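Local coordinates for protein CdnC (Chryseobacterium gregarium DSM 19109, PDB 7MGV) that is an ATP-grasp ligase that probably uses ATP to close omega-ester macrocycles in the core of a ribosomally made graspetide precursor peptide, at residues K38-C48 with N331-C342; S130-K138 with A345-L353. All coordinates share one frame; numbering follows the deposited sequence.

Contact 1: K38-C48 with N331-C342; sequences KVTEYIDKNGC and NRISKSIADLLC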
loop_
_atom_site.group_PDB
_atom_site.type_symbol
_atom_site.label_atom_id
_atom_site.label_comp_id
_atom_site.label_asym_id
_atom_site.label_seq_id
_atom_site.Cartn_x
_atom_site.Cartn_y
_atom_site.Cartn_z
ATOM N N LYS A 38 16.299 16.035 -18.005
ATOM C CA LYS A 38 15.548 16.920 -18.890
ATOM C C LYS A 38 14.340 17.515 -18.178
ATOM O O LYS A 38 13.985 18.679 -18.410
ATOM C CB LYS A 38 15.123 16.167 -20.149
ATOM C CG LYS A 38 15.620 16.801 -21.441
ATOM C CD LYS A 38 17.141 16.784 -21.512
ATOM C CE LYS A 38 17.651 17.433 -22.791
ATOM N NZ LYS A 38 17.549 18.919 -22.756
ATOM N N VAL A 39 13.701 16.738 -17.298
ATOM C CA VAL A 39 12.604 17.271 -16.496
ATOM C C VAL A 39 13.097 18.411 -15.616
ATOM O O VAL A 39 12.441 19.451 -15.496
ATOM C CB VAL A 39 11.951 16.151 -15.664
ATOM C CG1 VAL A 39 10.939 16.730 -14.687
ATOM C CG2 VAL A 39 11.287 15.129 -16.573
ATOM N N THR A 40 14.272 18.243 -15.004
ATOM C CA THR A 40 14.840 19.293 -14.164
ATOM C C THR A 40 15.200 20.524 -14.988
ATOM O O THR A 40 14.998 21.655 -14.539
ATOM C CB THR A 40 16.067 18.760 -13.422
ATOM O OG1 THR A 40 15.671 17.712 -12.527
ATOM C CG2 THR A 40 16.744 19.867 -12.626
ATOM N N GLU A 41 15.732 20.322 -16.196
ATOM C CA GLU A 41 16.042 21.453 -17.067
ATOM C C GLU A 41 14.783 22.241 -17.415
ATOM O O GLU A 41 14.768 23.479 -17.360
ATOM C CB GLU A 41 16.735 20.959 -18.338
ATOM C CG GLU A 41 16.559 21.879 -19.537
ATOM C CD GLU A 41 17.152 21.308 -20.810
ATOM O OE1 GLU A 41 17.943 20.345 -20.723
ATOM O OE2 GLU A 41 16.823 21.821 -21.900
ATOM N N TYR A 42 13.710 21.532 -17.772
ATOM C CA TYR A 42 12.479 22.217 -18.145
ATOM C C TYR A 42 11.806 22.863 -16.939
ATOM O O TYR A 42 11.135 23.892 -17.085
ATOM C CB TYR A 42 11.532 21.244 -18.845
ATOM C CG TYR A 42 11.898 20.987 -20.289
ATOM C CD1 TYR A 42 12.326 22.022 -21.110
ATOM C CD2 TYR A 42 11.819 19.711 -20.830
ATOM C CE1 TYR A 42 12.662 21.793 -22.432
ATOM C CE2 TYR A 42 12.153 19.472 -22.150
ATOM C CZ TYR A 42 12.574 20.517 -22.945
ATOM O OH TYR A 42 12.908 20.284 -24.259
ATOM N N ILE A 43 11.989 22.298 -15.742
ATOM C CA ILE A 43 11.484 22.952 -14.537
ATOM C C ILE A 43 12.287 24.214 -14.244
ATOM O O ILE A 43 11.728 25.243 -13.844
ATOM C CB ILE A 43 11.504 21.978 -13.344
ATOM C CG1 ILE A 43 10.446 20.888 -13.519
ATOM C CG2 ILE A 43 11.261 22.724 -12.040
ATOM C CD1 ILE A 43 10.521 19.790 -12.477
ATOM N N ASP A 44 13.608 24.156 -14.439
ATOM C CA ASP A 44 14.451 25.333 -14.257
ATOM C C ASP A 44 14.020 26.457 -15.187
ATOM O O ASP A 44 13.904 27.618 -14.771
ATOM C CB ASP A 44 15.918 24.972 -14.496
ATOM C CG ASP A 44 16.522 24.191 -13.347
ATOM O OD1 ASP A 44 15.819 23.969 -12.340
ATOM O OD2 ASP A 44 17.705 23.800 -13.449
ATOM N N LYS A 45 13.776 26.124 -16.456
ATOM C CA LYS A 45 13.283 27.130 -17.390
ATOM C C LYS A 45 11.899 27.630 -16.966
ATOM O O LYS A 45 11.610 28.831 -17.047
ATOM C CB LYS A 45 13.265 26.549 -18.807
ATOM C CG LYS A 45 13.687 27.527 -19.917
ATOM C CD LYS A 45 12.893 28.827 -19.818
ATOM C CE LYS A 45 12.800 29.598 -21.115
ATOM N NZ LYS A 45 12.100 30.888 -20.869
ATOM N N ASN A 46 11.040 26.732 -16.473
ATOM C CA ASN A 46 9.718 27.143 -16.009
ATOM C C ASN A 46 9.780 28.104 -14.829
ATOM O O ASN A 46 8.762 28.723 -14.503
ATOM C CB ASN A 46 8.886 25.913 -15.639
ATOM C CG ASN A 46 8.276 25.240 -16.855
ATOM O OD1 ASN A 46 8.556 25.619 -17.992
ATOM N ND2 ASN A 46 7.429 24.243 -16.621
ATOM N N GLY A 47 10.939 28.254 -14.194
ATOM C CA GLY A 47 11.094 29.201 -13.110
ATOM C C GLY A 47 10.888 28.634 -11.727
ATOM O O GLY A 47 10.576 29.395 -10.805
ATOM N N CYS A 48 11.047 27.326 -11.549
ATOM C CA CYS A 48 10.872 26.686 -10.256
ATOM C C CYS A 48 12.166 26.006 -9.830
ATOM O O CYS A 48 13.054 25.739 -10.645
ATOM C CB CYS A 48 9.724 25.670 -10.289
ATOM S SG CYS A 48 8.116 26.375 -10.734
ATOM N N ASN A 331 12.285 15.958 -26.176
ATOM C CA ASN A 331 11.778 15.404 -24.919
ATOM C C ASN A 331 10.447 16.049 -24.518
ATOM O O ASN A 331 10.334 16.759 -23.517
ATOM C CB ASN A 331 12.825 15.551 -23.810
ATOM C CG ASN A 331 14.213 15.155 -24.268
ATOM O OD1 ASN A 331 15.015 16.003 -24.659
ATOM N ND2 ASN A 331 14.502 13.860 -24.228
ATOM N N ARG A 332 9.431 15.778 -25.342
ATOM C CA ARG A 332 8.111 16.348 -25.096
ATOM C C ARG A 332 7.466 15.790 -23.831
ATOM O O ARG A 332 6.722 16.507 -23.155
ATOM C CB ARG A 332 7.203 16.117 -26.304
ATOM C CG ARG A 332 7.505 17.025 -27.488
ATOM C CD ARG A 332 7.401 18.497 -27.108
ATOM N NE ARG A 332 8.706 19.081 -26.805
ATOM C CZ ARG A 332 8.883 20.305 -26.317
ATOM N NH1 ARG A 332 7.836 21.083 -26.075
ATOM N NH2 ARG A 332 10.107 20.751 -26.072
ATOM N N ILE A 333 7.727 14.525 -23.493
ATOM C CA ILE A 333 7.148 13.956 -22.277
ATOM C C ILE A 333 7.779 14.587 -21.040
ATOM O O ILE A 333 7.097 14.846 -20.039
ATOM C CB ILE A 333 7.297 12.424 -22.271
ATOM C CG1 ILE A 333 6.699 11.823 -23.543
ATOM C CG2 ILE A 333 6.632 11.826 -21.040
ATOM C CD1 ILE A 333 6.844 10.319 -23.634
ATOM N N SER A 334 9.089 14.842 -21.086
ATOM C CA SER A 334 9.743 15.532 -19.979
ATOM C C SER A 334 9.190 16.943 -19.815
ATOM O O SER A 334 8.977 17.408 -18.689
ATOM C CB SER A 334 11.254 15.566 -20.199
ATOM O OG SER A 334 11.787 14.256 -20.268
ATOM N N LYS A 335 8.944 17.633 -20.930
ATOM C CA LYS A 335 8.328 18.953 -20.865
ATOM C C LYS A 335 6.920 18.871 -20.289
ATOM O O LYS A 335 6.503 19.738 -19.515
ATOM C CB LYS A 335 8.298 19.586 -22.256
ATOM C CG LYS A 335 7.606 20.937 -22.316
ATOM C CD LYS A 335 8.613 22.065 -22.463
ATOM C CE LYS A 335 7.956 23.422 -22.274
ATOM N NZ LYS A 335 7.437 23.592 -20.891
ATOM N N SER A 336 6.167 17.833 -20.656
ATOM C CA SER A 336 4.838 17.649 -20.086
ATOM C C SER A 336 4.914 17.488 -18.574
ATOM O O SER A 336 4.173 18.148 -17.831
ATOM C CB SER A 336 4.156 16.440 -20.735
ATOM O OG SER A 336 3.596 16.791 -21.984
ATOM N N ILE A 337 5.821 16.625 -18.109
ATOM C CA ILE A 337 5.958 16.392 -16.673
ATOM C C ILE A 337 6.386 17.666 -15.956
ATOM O O ILE A 337 5.890 17.977 -14.865
ATOM C CB ILE A 337 6.940 15.236 -16.413
ATOM C CG1 ILE A 337 6.372 13.935 -16.982
ATOM C CG2 ILE A 337 7.218 15.080 -14.922
ATOM C CD1 ILE A 337 7.341 12.790 -17.000
ATOM N N ALA A 338 7.301 18.429 -16.555
ATOM C CA ALA A 338 7.755 19.669 -15.933
ATOM C C ALA A 338 6.621 20.685 -15.833
ATOM O O ALA A 338 6.422 21.307 -14.782
ATOM C CB ALA A 338 8.928 20.249 -16.721
ATOM N N ASP A 339 5.869 20.866 -16.921
ATOM C CA ASP A 339 4.735 21.785 -16.891
ATOM C C ASP A 339 3.700 21.348 -15.864
ATOM O O ASP A 339 3.079 22.186 -15.199
ATOM C CB ASP A 339 4.103 21.885 -18.278
ATOM C CG ASP A 339 4.987 22.609 -19.273
ATOM O OD1 ASP A 339 6.036 23.148 -18.860
ATOM O OD2 ASP A 339 4.634 22.638 -20.470
ATOM N N LEU A 340 3.500 20.036 -15.719
ATOM C CA LEU A 340 2.543 19.543 -14.737
ATOM C C LEU A 340 3.022 19.805 -13.316
ATOM O O LEU A 340 2.227 20.180 -12.446
ATOM C CB LEU A 340 2.296 18.049 -14.953
ATOM C CG LEU A 340 1.205 17.402 -14.098
ATOM C CD1 LEU A 340 -0.178 17.694 -14.662
ATOM C CD2 LEU A 340 1.434 15.903 -13.983
ATOM N N LEU A 341 4.319 19.617 -13.059
ATOM C CA LEU A 341 4.831 19.776 -11.701
ATOM C C LEU A 341 4.896 21.241 -11.284
ATOM O O LEU A 341 4.839 21.543 -10.087
ATOM C CB LEU A 341 6.209 19.125 -11.581
ATOM C CG LEU A 341 6.269 17.607 -11.767
ATOM C CD1 LEU A 341 7.671 17.084 -11.490
ATOM C CD2 LEU A 341 5.242 16.909 -10.887
ATOM N N CYS A 342 5.009 22.158 -12.245
ATOM C CA CYS A 342 5.038 23.589 -11.977
ATOM C C CYS A 342 3.661 24.236 -12.070
ATOM O O CYS A 342 3.571 25.468 -12.099
ATOM C CB CYS A 342 5.990 24.290 -12.946
ATOM S SG CYS A 342 7.659 23.597 -13.021
#

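Contact 2: S130-K138 with A345-L353; sequences SIDAYSLGK and APRRDNRVL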
loop_
_atom_site.group_PDB
_atom_site.type_symbol
_atom_site.label_atom_id
_atom_site.label_comp_id
_atom_site.label_asym_id
_atom_site.label_seq_id
_atom_site.Cartn_x
_atom_site.Cartn_y
_atom_site.Cartn_z
ATOM N N SER A 130 2.131 12.186 3.954
ATOM C CA SER A 130 1.688 13.364 4.694
ATOM C C SER A 130 1.719 14.640 3.862
ATOM O O SER A 130 1.046 15.610 4.224
ATOM C CB SER A 130 2.550 13.547 5.943
ATOM O OG SER A 130 3.869 13.928 5.595
ATOM N N ILE A 131 2.487 14.668 2.772
ATOM C CA ILE A 131 2.566 15.863 1.941
ATOM C C ILE A 131 1.178 16.197 1.414
ATOM O O ILE A 131 0.553 15.389 0.715
ATOM C CB ILE A 131 3.567 15.660 0.799
ATOM C CG1 ILE A 131 4.984 15.490 1.352
ATOM C CG2 ILE A 131 3.510 16.826 -0.175
ATOM C CD1 ILE A 131 6.023 15.200 0.288
ATOM N N ASP A 132 0.682 17.388 1.753
ATOM C CA ASP A 132 -0.632 17.823 1.306
ATOM C C ASP A 132 -0.582 18.686 0.051
ATOM O O ASP A 132 -1.635 18.969 -0.528
ATOM C CB ASP A 132 -1.360 18.583 2.424
ATOM C CG ASP A 132 -0.596 19.801 2.906
ATOM O OD1 ASP A 132 0.549 20.015 2.456
ATOM O OD2 ASP A 132 -1.148 20.546 3.742
ATOM N N ALA A 133 0.605 19.106 -0.379
ATOM C CA ALA A 133 0.734 19.742 -1.678
ATOM C C ALA A 133 0.452 18.727 -2.781
ATOM O O ALA A 133 0.445 17.513 -2.554
ATOM C CB ALA A 133 2.129 20.344 -1.846
ATOM N N TYR A 134 0.203 19.240 -3.987
ATOM C CA TYR A 134 -0.084 18.376 -5.126
ATOM C C TYR A 134 1.007 17.325 -5.290
ATOM O O TYR A 134 2.199 17.622 -5.177
ATOM C CB TYR A 134 -0.216 19.203 -6.406
ATOM C CG TYR A 134 -0.269 18.358 -7.657
ATOM C CD1 TYR A 134 -1.456 17.763 -8.067
ATOM C CD2 TYR A 134 0.870 18.143 -8.423
ATOM C CE1 TYR A 134 -1.508 16.983 -9.207
ATOM C CE2 TYR A 134 0.828 17.365 -9.561
ATOM C CZ TYR A 134 -0.361 16.788 -9.948
ATOM O OH TYR A 134 -0.396 16.017 -11.083
ATOM N N SER A 135 0.593 16.087 -5.553
ATOM C CA SER A 135 1.507 14.955 -5.596
ATOM C C SER A 135 1.349 14.209 -6.910
ATOM O O SER A 135 0.227 13.895 -7.320
ATOM C CB SER A 135 1.259 14.004 -4.419
ATOM O OG SER A 135 0.050 13.285 -4.593
ATOM N N LEU A 136 2.473 13.937 -7.570
ATOM C CA LEU A 136 2.508 13.029 -8.716
ATOM C C LEU A 136 3.111 11.717 -8.225
ATOM O O LEU A 136 4.309 11.460 -8.345
ATOM C CB LEU A 136 3.298 13.633 -9.872
ATOM C CG LEU A 136 3.224 12.868 -11.194
ATOM C CD1 LEU A 136 1.780 12.592 -11.590
ATOM C CD2 LEU A 136 3.947 13.630 -12.292
ATOM N N GLY A 137 2.252 10.882 -7.651
ATOM C CA GLY A 137 2.693 9.640 -7.050
ATOM C C GLY A 137 2.668 9.691 -5.537
ATOM O O GLY A 137 3.130 10.665 -4.935
ATOM N N LYS A 138 2.122 8.651 -4.911
ATOM C CA LYS A 138 2.078 8.534 -3.461
ATOM C C LYS A 138 2.040 7.058 -3.107
ATOM O O LYS A 138 1.547 6.248 -3.901
ATOM C CB LYS A 138 0.864 9.266 -2.866
ATOM C CG LYS A 138 1.210 10.627 -2.276
ATOM C CD LYS A 138 0.002 11.308 -1.660
ATOM C CE LYS A 138 0.397 12.629 -1.016
ATOM N NZ LYS A 138 -0.753 13.294 -0.344
ATOM N N ALA A 345 -0.118 23.194 -16.324
ATOM C CA ALA A 345 -0.883 22.256 -17.133
ATOM C C ALA A 345 -2.063 21.788 -16.317
ATOM O O ALA A 345 -1.989 21.767 -15.076
ATOM C CB ALA A 345 -0.018 21.063 -17.569
ATOM N N PRO A 346 -3.183 21.422 -16.941
ATOM C CA PRO A 346 -4.346 20.958 -16.186
ATOM C C PRO A 346 -4.012 19.723 -15.356
ATOM O O PRO A 346 -3.363 18.789 -15.833
ATOM C CB PRO A 346 -5.383 20.647 -17.267
ATOM C CG PRO A 346 -4.949 21.443 -18.453
ATOM C CD PRO A 346 -3.454 21.479 -18.394
ATOM N N ARG A 347 -4.463 19.730 -14.106
ATOM C CA ARG A 347 -4.173 18.660 -13.167
ATOM C C ARG A 347 -5.460 18.022 -12.665
ATOM O O ARG A 347 -6.531 18.635 -12.672
ATOM C CB ARG A 347 -3.384 19.168 -11.956
ATOM C CG ARG A 347 -2.211 20.058 -12.277
ATOM C CD ARG A 347 -1.620 20.608 -10.994
ATOM N NE ARG A 347 -0.172 20.726 -11.081
ATOM C CZ ARG A 347 0.600 21.178 -10.100
ATOM N NH1 ARG A 347 0.065 21.560 -8.948
ATOM N NH2 ARG A 347 1.910 21.248 -10.279
ATOM N N ARG A 348 -5.331 16.773 -12.225
ATOM C CA ARG A 348 -6.329 16.146 -11.361
ATOM C C ARG A 348 -5.889 16.445 -9.935
ATOM O O ARG A 348 -5.075 15.731 -9.349
ATOM C CB ARG A 348 -6.437 14.652 -11.637
ATOM C CG ARG A 348 -6.978 14.324 -13.019
ATOM C CD ARG A 348 -6.685 12.886 -13.405
ATOM N NE ARG A 348 -7.104 12.593 -14.772
ATOM C CZ ARG A 348 -6.311 12.692 -15.834
ATOM N NH1 ARG A 348 -5.051 13.077 -15.689
ATOM N NH2 ARG A 348 -6.779 12.404 -17.042
ATOM N N ASP A 349 -6.422 17.535 -9.385
ATOM C CA ASP A 349 -5.959 18.049 -8.102
ATOM C C ASP A 349 -6.152 17.013 -7.002
ATOM O O ASP A 349 -7.272 16.556 -6.756
ATOM C CB ASP A 349 -6.706 19.337 -7.761
ATOM C CG ASP A 349 -6.053 20.111 -6.634
ATOM O OD1 ASP A 349 -4.837 20.378 -6.724
ATOM O OD2 ASP A 349 -6.755 20.454 -5.661
ATOM N N ASN A 350 -5.053 16.646 -6.341
ATOM C CA ASN A 350 -5.076 15.650 -5.275
ATOM C C ASN A 350 -4.500 16.193 -3.972
ATOM O O ASN A 350 -4.018 15.418 -3.141
ATOM C CB ASN A 350 -4.329 14.384 -5.704
ATOM C CG ASN A 350 -2.870 14.645 -6.051
ATOM O OD1 ASN A 350 -2.352 15.743 -5.843
ATOM N ND2 ASN A 350 -2.202 13.629 -6.584
ATOM N N ARG A 351 -4.531 17.510 -3.782
ATOM C CA ARG A 351 -4.044 18.087 -2.538
ATOM C C ARG A 351 -4.899 17.614 -1.371
ATOM O O ARG A 351 -6.125 17.517 -1.475
ATOM C CB ARG A 351 -4.057 19.614 -2.616
ATOM C CG ARG A 351 -3.053 20.196 -3.597
ATOM C CD ARG A 351 -3.263 21.689 -3.771
ATOM N NE ARG A 351 -4.611 21.996 -4.238
ATOM C CZ ARG A 351 -5.093 23.227 -4.377
ATOM N NH1 ARG A 351 -4.335 24.275 -4.085
ATOM N NH2 ARG A 351 -6.334 23.411 -4.808
ATOM N N VAL A 352 -4.243 17.310 -0.254
ATOM C CA VAL A 352 -4.941 16.885 0.954
ATOM C C VAL A 352 -5.432 18.149 1.652
ATOM O O VAL A 352 -4.672 18.820 2.353
ATOM C CB VAL A 352 -4.051 16.043 1.869
ATOM C CG1 VAL A 352 -4.820 15.622 3.114
ATOM C CG2 VAL A 352 -3.526 14.827 1.122
ATOM N N LEU A 353 -6.701 18.484 1.440
ATOM C CA LEU A 353 -7.357 19.591 2.134
ATOM C C LEU A 353 -6.704 20.930 1.811
ATOM O O LEU A 353 -6.990 21.535 0.779
ATOM C CB LEU A 353 -7.341 19.344 3.640
ATOM C CG LEU A 353 -8.426 20.009 4.475
ATOM C CD1 LEU A 353 -9.736 19.966 3.733
ATOM C CD2 LEU A 353 -8.555 19.290 5.796
HETATM O O HOH W 1 -1.130 15.145 -2.546
HETATM O O HOH W 2 -3.656 12.940 -2.071
#

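Contact 1: K38-C48 with N331-C342
A338 and Y42 interlock as knobs into holes where segments 38-46 and 332-341 cross at -49°, axes 8.2 Å apart at closest approach. The methyl of A338 drops tightly among V39, Y42, I43 and N46, with its CB 3.5 Å from Y42 CB. Y42 in turn fits among R332, S334, K335 and A338. The buried flank is mostly apolar: I43 CG1 also presses on A338 CB, V39 CG2 lies against S334 CB, and C48 SG is 3.6 Å from C342 SG. The other flank is polar and partly exposed. There the chain of K335, bent at chi2 (106°), passes over one face of the Y42 ring, CD standing 4.0 Å from its centroid, while the Y42 hydroxyl bonds E330 O. Replacing Y42 by an alanine would probably leave the K335 methylenes without their ring and E330 O without this hydroxyl. N46 ND2 gives a nearly straight 2.9 Å bond to the anti lone pair of D339 OD1, amide and carboxylate almost coplanar, and a weak one to C342 SG. K335 NZ, on the same helix, forms a salt bridge with that D339 OD1, so the lysine's charge is probably offset locally, and one carboxylate oxygen links both helices.

Contact 2: S130-K138 with A345-L353
Strand 134-136, an outermost strand of the parallel sheet in the pre-ATP-grasp region, is met along its side by the C-terminal tail after helix 332-341, whose R347 and N350 hold Y134 and S135. The guanidinium of R347 lies flat over one face of the Y134 ring, planes 15° apart and centres 3.9 Å apart, a cation-pi stack; its NH2 also bonds L340 O of helix 332-341. R347 CD adds a CH-pi contact, almost on the ring normal. R348 O sits at the ring edge, near its plane, and the Y134 hydroxyl bonds D296. N350 uses its amide as a two-point mimic of a neighbouring strand: S135 N donates to OD1 at 3.0 Å, and ND2 donates to S135 O at 2.6 Å, in the carbonyl plane on a lone pair. With chi1 at 60°, CG of N350 stands between its backbone N and carbonyl carbon, which turns the amide back onto the strand. Further on, V352 N bonds D132 O at 3.1 Å, and V352 CB packs on D132 CB. The extended chain of K138 brings NZ, which also bonds E129 O, to I131 O at 2.7 Å and within 3.5 Å of V352 CG2. One water ties that ammonium to A133 O, S135 OG and N350 O. At this end K157 of the second subunit pairs with D132. Both backbone polar atoms of S135 are thus satisfied by one tail side chain, and the aromatic face probably favours the R347 charge, so an irregular tail is fixed to a regular strand with little backbone pairing.

Contacts 1 and 2 lie with centres about 17 Å apart. Their second segments follow one another, helix 332-341 leading into the tail 345-353, while the first segments, 38-48 and 130-138, both lie in the pre-ATP-grasp region. They touch directly: R347 NH2 makes a probable hydrogen bond to L340 O, and L340 CD2 packs 3.4 Å from Y134 OH. L340 and L341 also reach L136, so the C-terminal turn of the helix rests on the same strand that the tail borders. Both contacts join the last modelled part of the chain to that region, contact 1 through helix 35-46 and contact 2 through strand 134-136. None of their residues belongs to the ADP pocket, which includes K187, K228 and I303.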